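Local coordinates for protein Baccell_00875 (Bacteroides cellulosilyticus DSM 14838, PDB 5NO8) that probably cleaves, as a polysaccharide lyase, the bonds that hold L-rhamnose caps on glucuronic acid in complex plant arabinogalactan proteins, at residues A[123-128]-A[235-240]; A[399-404]-A[682-687]. One frame throughout, in Å; residues are numbered along the deposited sequence.

Contact 1 (A[123-128]-A[235-240]); sequences LVEEYS and LEWHVF
Trp237 and Glu125 stand side by side on the buried face of two antiparallel strands, and the indole NE1 gives its hydrogen to Glu125 OE1 at 2.8 Å. The oxygen answers with its anti lone pair, and the carboxylate and indole planes are turned by only 28°. Trp237 CG lies between its own backbone N and carbonyl carbon (chi1 55°), a rotation that swings the ring against the neighbouring strand. Tyr127 approaches obliquely: its edge is turned toward the face of the six-membered ring of Trp237, offset to the rim, in an edge-to-face pair with centroids 5.2 Å apart. Its hydroxyl donates to the same Glu125 OE1 (2.8 Å) from above the carboxylate plane. Trp72 NE1 is a third donor to that oxygen, while OE2 forms a salt bridge with Arg116, so a buried acid is well satisfied. An alanine here would probably leave Arg116 without its charged mate and the two indole N-H groups and the phenol without their shared acceptor. The strands, 122-131 and 232-242, are neighbours in the middle of an eight-stranded antiparallel sheet, although 106 residues separate the two segments. Leu123 and Val239 extend the buried face as aliphatic neighbours lying side by side, and backbone pairs such as Tyr127 N to Leu235 O, 2.7 Å, keep the register. Across the sheet, on the partly exposed face, Val124 CG2 sits over the centre of the His238 ring, 3.6 Å from its centroid, a CH-pi contact suited to a branched side chain. Beside it Glu236 lays its CG 4.0 Å from Val124 CG1 and sends OE2 to Thr193.

Contact 2 (A[399-404]-A[682-687]); sequences GVLLVK and WALVYY
Leu401 meets Val685 and Leu684 where helices 396-409 and 682-692 pack together, and its side chain can be followed outward. CB comes first, 4.0 Å from Val685 CG2. With CG anti to the backbone N (chi1 175°), the fork at the tip is carried across to the other helix: CD1 presses on Leu684 CB at 3.6 Å, and CD2 lies 3.9 Å from Leu684 CD1. The two leucines cross at a slant, and both also touch helix 338-352, Leu401 at Ile349 and Leu684 at Arg345, so flexible branched chains suit a seam shared by three helices. The next residue, Val685, fits among Val400, Leu401 and Lys404. Its CG2 rests against the backbone of Leu401, and its CG1 is 3.8 Å from Val400 CG1, a close fit that a compact beta-branched residue allows on each side. The other methyl of Val400, CG2, reaches the indole of Trp682 at CH2, 3.9 Å away; the NE1 of that indole is bound to the backbone oxygen of Glu394. Lys404 supplies the polar element. Its extended chain lays CE 3.7 Å from Val685 CG1, and the ammonium NZ donates to Val685 O at 3.1 Å, from above the carbonyl plane. Leu694 O, at the chain's end, and a glycerol, probably from the crystallisation liquor, also bind NZ, so a long cationic side chain is satisfied although buried. The axes of 399-404 and 682-687 run in roughly the same direction, come within 8.6 Å and cross at 36°; such a pairing of a late helix with an early one is consistent with the closed helical arrays, the alpha/alpha toroids, found in several polysaccharide lyase families.

The two contacts belong to different parts of one chain and share no strand or helix. Contact 1 comes first and is completed before contact 2 begins; the strands of a further beta sheet, between residues 259 and 335, follow contact 1 in sequence and precede the helical region. Their centres are 46 Å apart, with nearest atoms about 32 Å apart, and they lie on opposite sides of the chain's centre. Contact 1 ties the middle of the amino-terminal antiparallel sheet, whereas contact 2 brings the chain's last helix back to one nearly 280 residues earlier. One thus lies within the sheet region and the other within the helical region, and neither touches the other directly.

Contact 1 (A[123-128]-A[235-240])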
ATOM      1  N   LEU A 123      23.164   8.849  13.502  1.00 16.76           N
ATOM      2  CA  LEU A 123      24.153   8.144  12.707  1.00 16.52           C
ATOM      3  C   LEU A 123      24.244   8.869  11.360  1.00 17.06           C
ATOM      4  O   LEU A 123      23.235   9.008  10.667  1.00 17.66           O
ATOM      5  CB  LEU A 123      23.741   6.704  12.484  1.00 16.99           C
ATOM      6  CG  LEU A 123      24.466   5.900  11.398  1.00 17.18           C
ATOM      7  CD1 LEU A 123      25.961   5.759  11.656  1.00 17.38           C
ATOM      8  CD2 LEU A 123      23.754   4.572  11.178  1.00 18.00           C
ATOM      9  N   VAL A 124      25.442   9.314  11.006  1.00 15.58           N
ATOM     10  CA  VAL A 124      25.700   9.910   9.717  1.00 16.72           C
ATOM     11  C   VAL A 124      26.601   8.933   8.972  1.00 16.71           C
ATOM     12  O   VAL A 124      27.640   8.551   9.480  1.00 17.04           O
ATOM     13  CB  VAL A 124      26.342  11.294   9.859  1.00 17.56           C
ATOM     14  CG1 VAL A 124      26.565  11.907   8.493  1.00 19.61           C
ATOM     15  CG2 VAL A 124      25.464  12.210  10.737  1.00 18.66           C
ATOM     16  N   GLU A 125      26.160   8.478   7.808  1.00 15.69           N
ATOM     17  CA  GLU A 125      26.951   7.603   6.958  1.00 16.15           C
ATOM     18  C   GLU A 125      27.235   8.273   5.646  1.00 16.55           C
ATOM     19  O   GLU A 125      26.315   8.803   5.022  1.00 15.27           O
ATOM     20  CB  GLU A 125      26.185   6.329   6.652  1.00 17.31           C
ATOM     21  CG  GLU A 125      25.725   5.561   7.855  1.00 17.47           C
ATOM     22  CD  GLU A 125      25.449   4.120   7.471  1.00 19.84           C
ATOM     23  OE1 GLU A 125      24.503   3.893   6.666  1.00 19.60           O
ATOM     24  OE2 GLU A 125      26.221   3.211   7.888  1.00 20.55           O
ATOM     25  N   GLU A 126      28.497   8.238   5.230  1.00 15.84           N
ATOM     26  CA  GLU A 126      28.920   8.785   3.946  1.00 18.64           C
ATOM     27  C   GLU A 126      29.476   7.620   3.129  1.00 18.09           C
ATOM     28  O   GLU A 126      30.382   6.931   3.595  1.00 17.54           O
ATOM     29  CB  GLU A 126      29.962   9.860   4.193  1.00 22.92           C
ATOM     30  CG  GLU A 126      30.450  10.626   2.982  1.00 29.28           C
ATOM     31  CD  GLU A 126      31.643  11.526   3.326  1.00 32.95           C
ATOM     32  OE1 GLU A 126      31.661  12.175   4.402  1.00 38.53           O
ATOM     33  OE2 GLU A 126      32.580  11.550   2.518  1.00 41.59           O
ATOM     34  N   TYR A 127      28.895   7.387   1.954  1.00 15.82           N
ATOM     35  CA  TYR A 127      29.334   6.367   0.996  1.00 17.09           C
ATOM     36  C   TYR A 127      29.990   7.112  -0.165  1.00 19.30           C
ATOM     37  O   TYR A 127      29.404   8.061  -0.707  1.00 20.63           O
ATOM     38  CB  TYR A 127      28.157   5.553   0.446  1.00 17.20           C
ATOM     39  CG  TYR A 127      27.408   4.763   1.469  1.00 17.01           C
ATOM     40  CD1 TYR A 127      26.525   5.388   2.337  1.00 17.35           C
ATOM     41  CD2 TYR A 127      27.549   3.388   1.568  1.00 17.06           C
ATOM     42  CE1 TYR A 127      25.830   4.671   3.292  1.00 18.10           C
ATOM     43  CE2 TYR A 127      26.856   2.667   2.512  1.00 17.52           C
ATOM     44  CZ  TYR A 127      26.010   3.315   3.394  1.00 18.58           C
ATOM     45  OH  TYR A 127      25.312   2.604   4.358  1.00 20.64           O
ATOM     46  N   SER A 128      31.217   6.752  -0.525  1.00 18.31           N
ATOM     47  CA  SER A 128      31.807   7.325  -1.703  1.00 18.45           C
ATOM     48  C   SER A 128      32.185   6.194  -2.633  1.00 17.74           C
ATOM     49  O   SER A 128      32.752   5.192  -2.177  1.00 17.06           O
ATOM     50  CB  SER A 128      33.003   8.189  -1.356  1.00 21.56           C
ATOM     51  OG  SER A 128      33.947   7.404  -0.715  1.00 26.08           O
ATOM     52  N   LEU A 235      27.195   9.686  -1.499  1.00 14.87           N
ATOM     53  CA  LEU A 235      25.864   9.599  -0.928  1.00 14.83           C
ATOM     54  C   LEU A 235      26.053   9.715   0.581  1.00 16.25           C
ATOM     55  O   LEU A 235      26.888   9.018   1.156  1.00 14.87           O
ATOM     56  CB  LEU A 235      25.259   8.273  -1.263  1.00 16.59           C
ATOM     57  CG  LEU A 235      23.977   7.877  -0.537  1.00 16.94           C
ATOM     58  CD1 LEU A 235      22.801   8.661  -1.074  1.00 17.27           C
ATOM     59  CD2 LEU A 235      23.752   6.379  -0.625  1.00 18.61           C
ATOM     60  N   GLU A 236      25.229  10.551   1.214  1.00 14.82           N
ATOM     61  CA  GLU A 236      25.265  10.682   2.643  1.00 15.37           C
ATOM     62  C   GLU A 236      23.830  10.654   3.171  1.00 15.17           C
ATOM     63  O   GLU A 236      22.928  11.238   2.579  1.00 14.38           O
ATOM     64  CB  GLU A 236      25.955  11.992   3.019  1.00 17.64           C
ATOM     65  CG  GLU A 236      26.054  12.248   4.509  1.00 20.08           C
ATOM     66  CD  GLU A 236      26.540  13.655   4.834  1.00 24.12           C
ATOM     67  OE1 GLU A 236      27.700  13.765   5.274  1.00 27.99           O
ATOM     68  OE2 GLU A 236      25.783  14.643   4.636  1.00 28.03           O
ATOM     69  N   TRP A 237      23.625  10.006   4.298  1.00 13.67           N
ATOM     70  CA  TRP A 237      22.351  10.136   4.963  1.00 13.83           C
ATOM     71  C   TRP A 237      22.522  10.175   6.466  1.00 14.35           C
ATOM     72  O   TRP A 237      23.579   9.792   6.972  1.00 14.03           O
ATOM     73  CB  TRP A 237      21.396   9.039   4.540  1.00 13.05           C
ATOM     74  CG  TRP A 237      21.861   7.588   4.702  1.00 13.47           C
ATOM     75  CD1 TRP A 237      22.464   7.013   5.781  1.00 13.78           C
ATOM     76  CD2 TRP A 237      21.688   6.538   3.747  1.00 13.72           C
ATOM     77  NE1 TRP A 237      22.699   5.692   5.551  1.00 13.86           N
ATOM     78  CE2 TRP A 237      22.228   5.367   4.309  1.00 14.15           C
ATOM     79  CE3 TRP A 237      21.103   6.470   2.487  1.00 14.54           C
ATOM     80  CZ2 TRP A 237      22.202   4.141   3.649  1.00 14.34           C
ATOM     81  CZ3 TRP A 237      21.094   5.242   1.819  1.00 14.54           C
ATOM     82  CH2 TRP A 237      21.647   4.113   2.399  1.00 14.31           C
ATOM     83  N   HIS A 238      21.475  10.657   7.139  1.00 14.40           N
ATOM     84  CA  HIS A 238      21.389  10.689   8.592  1.00 15.14           C
ATOM     85  C   HIS A 238      20.290   9.725   9.010  1.00 15.99           C
ATOM     86  O   HIS A 238      19.199   9.789   8.438  1.00 16.35           O
ATOM     87  CB  HIS A 238      20.963  12.050   9.052  1.00 16.70           C
ATOM     88  CG  HIS A 238      22.011  13.093   8.928  1.00 18.29           C
ATOM     89  ND1 HIS A 238      22.280  13.978   9.944  1.00 20.47           N
ATOM     90  CD2 HIS A 238      22.864  13.399   7.924  1.00 20.17           C
ATOM     91  CE1 HIS A 238      23.248  14.801   9.569  1.00 20.76           C
ATOM     92  NE2 HIS A 238      23.608  14.483   8.339  1.00 20.63           N
ATOM     93  N   VAL A 239      20.590   8.857   9.982  1.00 15.02           N
ATOM     94  CA  VAL A 239      19.648   7.936  10.590  1.00 15.59           C
ATOM     95  C   VAL A 239      19.441   8.353  12.034  1.00 16.52           C
ATOM     96  O   VAL A 239      20.401   8.612  12.751  1.00 15.64           O
ATOM     97  CB  VAL A 239      20.150   6.494  10.494  1.00 15.99           C
ATOM     98  CG1 VAL A 239      19.182   5.549  11.188  1.00 17.02           C
ATOM     99  CG2 VAL A 239      20.333   6.112   9.038  1.00 16.20           C
ATOM    100  N   PHE A 240      18.186   8.509  12.445  1.00 16.14           N
ATOM    101  CA  PHE A 240      17.908   9.207  13.712  1.00 16.25           C
ATOM    102  C   PHE A 240      16.553   8.812  14.280  1.00 16.47           C
ATOM    103  O   PHE A 240      15.637   8.425  13.563  1.00 14.58           O
ATOM    104  CB  PHE A 240      17.907  10.730  13.513  1.00 16.83           C
ATOM    105  CG  PHE A 240      16.946  11.191  12.446  1.00 16.75           C
ATOM    106  CD1 PHE A 240      17.361  11.252  11.107  1.00 16.80           C
ATOM    107  CD2 PHE A 240      15.638  11.548  12.753  1.00 16.98           C
ATOM    108  CE1 PHE A 240      16.492  11.663  10.114  1.00 17.38           C
ATOM    109  CE2 PHE A 240      14.754  11.953  11.747  1.00 17.63           C
ATOM    110  CZ  PHE A 240      15.182  12.013  10.430  1.00 17.81           C
TER

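Contact 2 (A[399-404]-A[682-687])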
ATOM      1  N   GLY A 399     -20.319  -6.832  -8.459  1.00 16.66           N
ATOM      2  CA  GLY A 399     -21.760  -6.661  -8.253  1.00 16.60           C
ATOM      3  C   GLY A 399     -22.096  -5.500  -7.344  1.00 16.91           C
ATOM      4  O   GLY A 399     -23.033  -4.738  -7.594  1.00 18.06           O
ATOM      5  N   VAL A 400     -21.345  -5.326  -6.268  1.00 16.09           N
ATOM      6  CA  VAL A 400     -21.629  -4.263  -5.331  1.00 16.93           C
ATOM      7  C   VAL A 400     -21.391  -2.904  -6.033  1.00 17.07           C
ATOM      8  O   VAL A 400     -22.181  -1.961  -5.881  1.00 17.29           O
ATOM      9  CB  VAL A 400     -20.814  -4.410  -4.039  1.00 17.78           C
ATOM     10  CG1 VAL A 400     -21.073  -3.258  -3.092  1.00 18.20           C
ATOM     11  CG2 VAL A 400     -21.150  -5.744  -3.357  1.00 19.40           C
ATOM     12  N   LEU A 401     -20.328  -2.824  -6.830  1.00 16.58           N
ATOM     13  CA  LEU A 401     -20.084  -1.602  -7.579  1.00 16.53           C
ATOM     14  C   LEU A 401     -21.255  -1.305  -8.542  1.00 15.99           C
ATOM     15  O   LEU A 401     -21.744  -0.151  -8.595  1.00 15.25           O
ATOM     16  CB  LEU A 401     -18.813  -1.698  -8.414  1.00 16.80           C
ATOM     17  CG  LEU A 401     -18.551  -0.502  -9.332  1.00 16.76           C
ATOM     18  CD1 LEU A 401     -18.517   0.795  -8.544  1.00 17.41           C
ATOM     19  CD2 LEU A 401     -17.258  -0.712 -10.103  1.00 17.08           C
ATOM     20  N   LEU A 402     -21.651  -2.304  -9.334  1.00 15.60           N
ATOM     21  CA  LEU A 402     -22.738  -2.067 -10.300  1.00 16.70           C
ATOM     22  C   LEU A 402     -24.048  -1.639  -9.634  1.00 17.87           C
ATOM     23  O   LEU A 402     -24.751  -0.788 -10.190  1.00 17.11           O
ATOM     24  CB  LEU A 402     -22.944  -3.214 -11.253  1.00 16.58           C
ATOM     25  CG  LEU A 402     -22.125  -3.167 -12.541  1.00 17.61           C
ATOM     26  CD1 LEU A 402     -20.624  -3.019 -12.334  1.00 17.87           C
ATOM     27  CD2 LEU A 402     -22.433  -4.374 -13.401  1.00 19.13           C
ATOM     28  N   VAL A 403     -24.348  -2.171  -8.443  1.00 18.22           N
ATOM     29  CA  VAL A 403     -25.504  -1.669  -7.674  1.00 18.38           C
ATOM     30  C   VAL A 403     -25.356  -0.196  -7.322  1.00 18.39           C
ATOM     31  O   VAL A 403     -26.291   0.581  -7.501  1.00 18.66           O
ATOM     32  CB  VAL A 403     -25.743  -2.425  -6.342  1.00 19.83           C
ATOM     33  CG1 VAL A 403     -26.902  -1.780  -5.588  1.00 20.78           C
ATOM     34  CG2 VAL A 403     -26.023  -3.876  -6.604  1.00 20.75           C
ATOM     35  N   LYS A 404     -24.202   0.203  -6.782  1.00 17.17           N
ATOM     36  CA  LYS A 404     -24.040   1.579  -6.353  1.00 17.38           C
ATOM     37  C   LYS A 404     -24.177   2.504  -7.570  1.00 16.53           C
ATOM     38  O   LYS A 404     -24.831   3.533  -7.483  1.00 16.14           O
ATOM     39  CB  LYS A 404     -22.721   1.802  -5.615  1.00 17.53           C
ATOM     40  CG  LYS A 404     -22.717   1.121  -4.262  1.00 18.14           C
ATOM     41  CD  LYS A 404     -21.521   1.506  -3.428  1.00 19.38           C
ATOM     42  CE  LYS A 404     -21.522   0.726  -2.125  1.00 19.94           C
ATOM     43  NZ  LYS A 404     -20.539   1.309  -1.188  1.00 20.56           N
ATOM     44  N   TRP A 682     -13.660  -3.205  -5.777  1.00 14.24           N
ATOM     45  CA  TRP A 682     -13.873  -2.692  -4.425  1.00 14.51           C
ATOM     46  C   TRP A 682     -13.354  -1.265  -4.178  1.00 13.85           C
ATOM     47  O   TRP A 682     -13.892  -0.540  -3.353  1.00 12.94           O
ATOM     48  CB  TRP A 682     -13.264  -3.637  -3.353  1.00 15.48           C
ATOM     49  CG  TRP A 682     -13.982  -4.923  -3.219  1.00 15.83           C
ATOM     50  CD1 TRP A 682     -13.566  -6.135  -3.648  1.00 16.26           C
ATOM     51  CD2 TRP A 682     -15.266  -5.129  -2.611  1.00 16.76           C
ATOM     52  NE1 TRP A 682     -14.500  -7.101  -3.344  1.00 16.53           N
ATOM     53  CE2 TRP A 682     -15.562  -6.506  -2.721  1.00 16.42           C
ATOM     54  CE3 TRP A 682     -16.205  -4.280  -2.024  1.00 16.79           C
ATOM     55  CZ2 TRP A 682     -16.769  -7.061  -2.245  1.00 17.51           C
ATOM     56  CZ3 TRP A 682     -17.417  -4.833  -1.552  1.00 18.08           C
ATOM     57  CH2 TRP A 682     -17.660  -6.222  -1.652  1.00 17.14           C
ATOM     58  N   ALA A 683     -12.285  -0.852  -4.865  1.00 13.09           N
ATOM     59  CA  ALA A 683     -11.825   0.513  -4.672  1.00 12.86           C
ATOM     60  C   ALA A 683     -12.909   1.517  -5.051  1.00 12.59           C
ATOM     61  O   ALA A 683     -13.032   2.545  -4.399  1.00 13.28           O
ATOM     62  CB  ALA A 683     -10.532   0.773  -5.426  1.00 12.82           C
ATOM     63  N   LEU A 684     -13.691   1.216  -6.079  1.00 12.78           N
ATOM     64  CA  LEU A 684     -14.768   2.121  -6.497  1.00 13.22           C
ATOM     65  C   LEU A 684     -15.996   1.975  -5.595  1.00 13.20           C
ATOM     66  O   LEU A 684     -16.702   2.937  -5.341  1.00 13.24           O
ATOM     67  CB  LEU A 684     -15.110   1.916  -7.960  1.00 13.24           C
ATOM     68  CG  LEU A 684     -14.021   2.312  -8.957  1.00 13.94           C
ATOM     69  CD1 LEU A 684     -14.514   2.029 -10.373  1.00 14.47           C
ATOM     70  CD2 LEU A 684     -13.584   3.757  -8.775  1.00 14.93           C
ATOM     71  N   VAL A 685     -16.218   0.775  -5.068  1.00 13.70           N
ATOM     72  CA  VAL A 685     -17.227   0.610  -4.018  1.00 14.27           C
ATOM     73  C   VAL A 685     -16.966   1.561  -2.862  1.00 14.70           C
ATOM     74  O   VAL A 685     -17.873   2.241  -2.372  1.00 15.39           O
ATOM     75  CB  VAL A 685     -17.289  -0.858  -3.516  1.00 14.44           C
ATOM     76  CG1 VAL A 685     -18.192  -0.987  -2.280  1.00 15.08           C
ATOM     77  CG2 VAL A 685     -17.725  -1.805  -4.618  1.00 14.82           C
ATOM     78  N   TYR A 686     -15.710   1.643  -2.419  1.00 14.09           N
ATOM     79  CA  TYR A 686     -15.372   2.514  -1.329  1.00 13.98           C
ATOM     80  C   TYR A 686     -15.257   3.984  -1.729  1.00 13.60           C
ATOM     81  O   TYR A 686     -15.538   4.880  -0.911  1.00 13.53           O
ATOM     82  CB  TYR A 686     -14.144   1.979  -0.593  1.00 15.51           C
ATOM     83  CG  TYR A 686     -14.532   0.796   0.266  1.00 17.51           C
ATOM     84  CD1 TYR A 686     -15.355   0.968   1.371  1.00 21.06           C
ATOM     85  CD2 TYR A 686     -14.178  -0.482  -0.087  1.00 20.26           C
ATOM     86  CE1 TYR A 686     -15.738  -0.110   2.158  1.00 21.55           C
ATOM     87  CE2 TYR A 686     -14.555  -1.573   0.690  1.00 22.24           C
ATOM     88  CZ  TYR A 686     -15.323  -1.372   1.815  1.00 22.52           C
ATOM     89  OH  TYR A 686     -15.681  -2.446   2.578  1.00 24.62           O
ATOM     90  N   TYR A 687     -14.899   4.236  -2.988  1.00 13.03           N
ATOM     91  CA  TYR A 687     -14.912   5.587  -3.527  1.00 13.09           C
ATOM     92  C   TYR A 687     -16.336   6.164  -3.406  1.00 13.11           C
ATOM     93  O   TYR A 687     -16.513   7.290  -2.971  1.00 13.52           O
ATOM     94  CB  TYR A 687     -14.467   5.603  -4.984  1.00 12.71           C
ATOM     95  CG  TYR A 687     -14.429   6.978  -5.553  1.00 13.50           C
ATOM     96  CD1 TYR A 687     -15.573   7.571  -6.062  1.00 13.97           C
ATOM     97  CD2 TYR A 687     -13.251   7.727  -5.530  1.00 13.71           C
ATOM     98  CE1 TYR A 687     -15.542   8.869  -6.565  1.00 15.19           C
ATOM     99  CE2 TYR A 687     -13.227   9.011  -6.011  1.00 14.44           C
ATOM    100  CZ  TYR A 687     -14.378   9.570  -6.529  1.00 14.95           C
ATOM    101  OH  TYR A 687     -14.320  10.876  -6.987  1.00 17.45           O
TER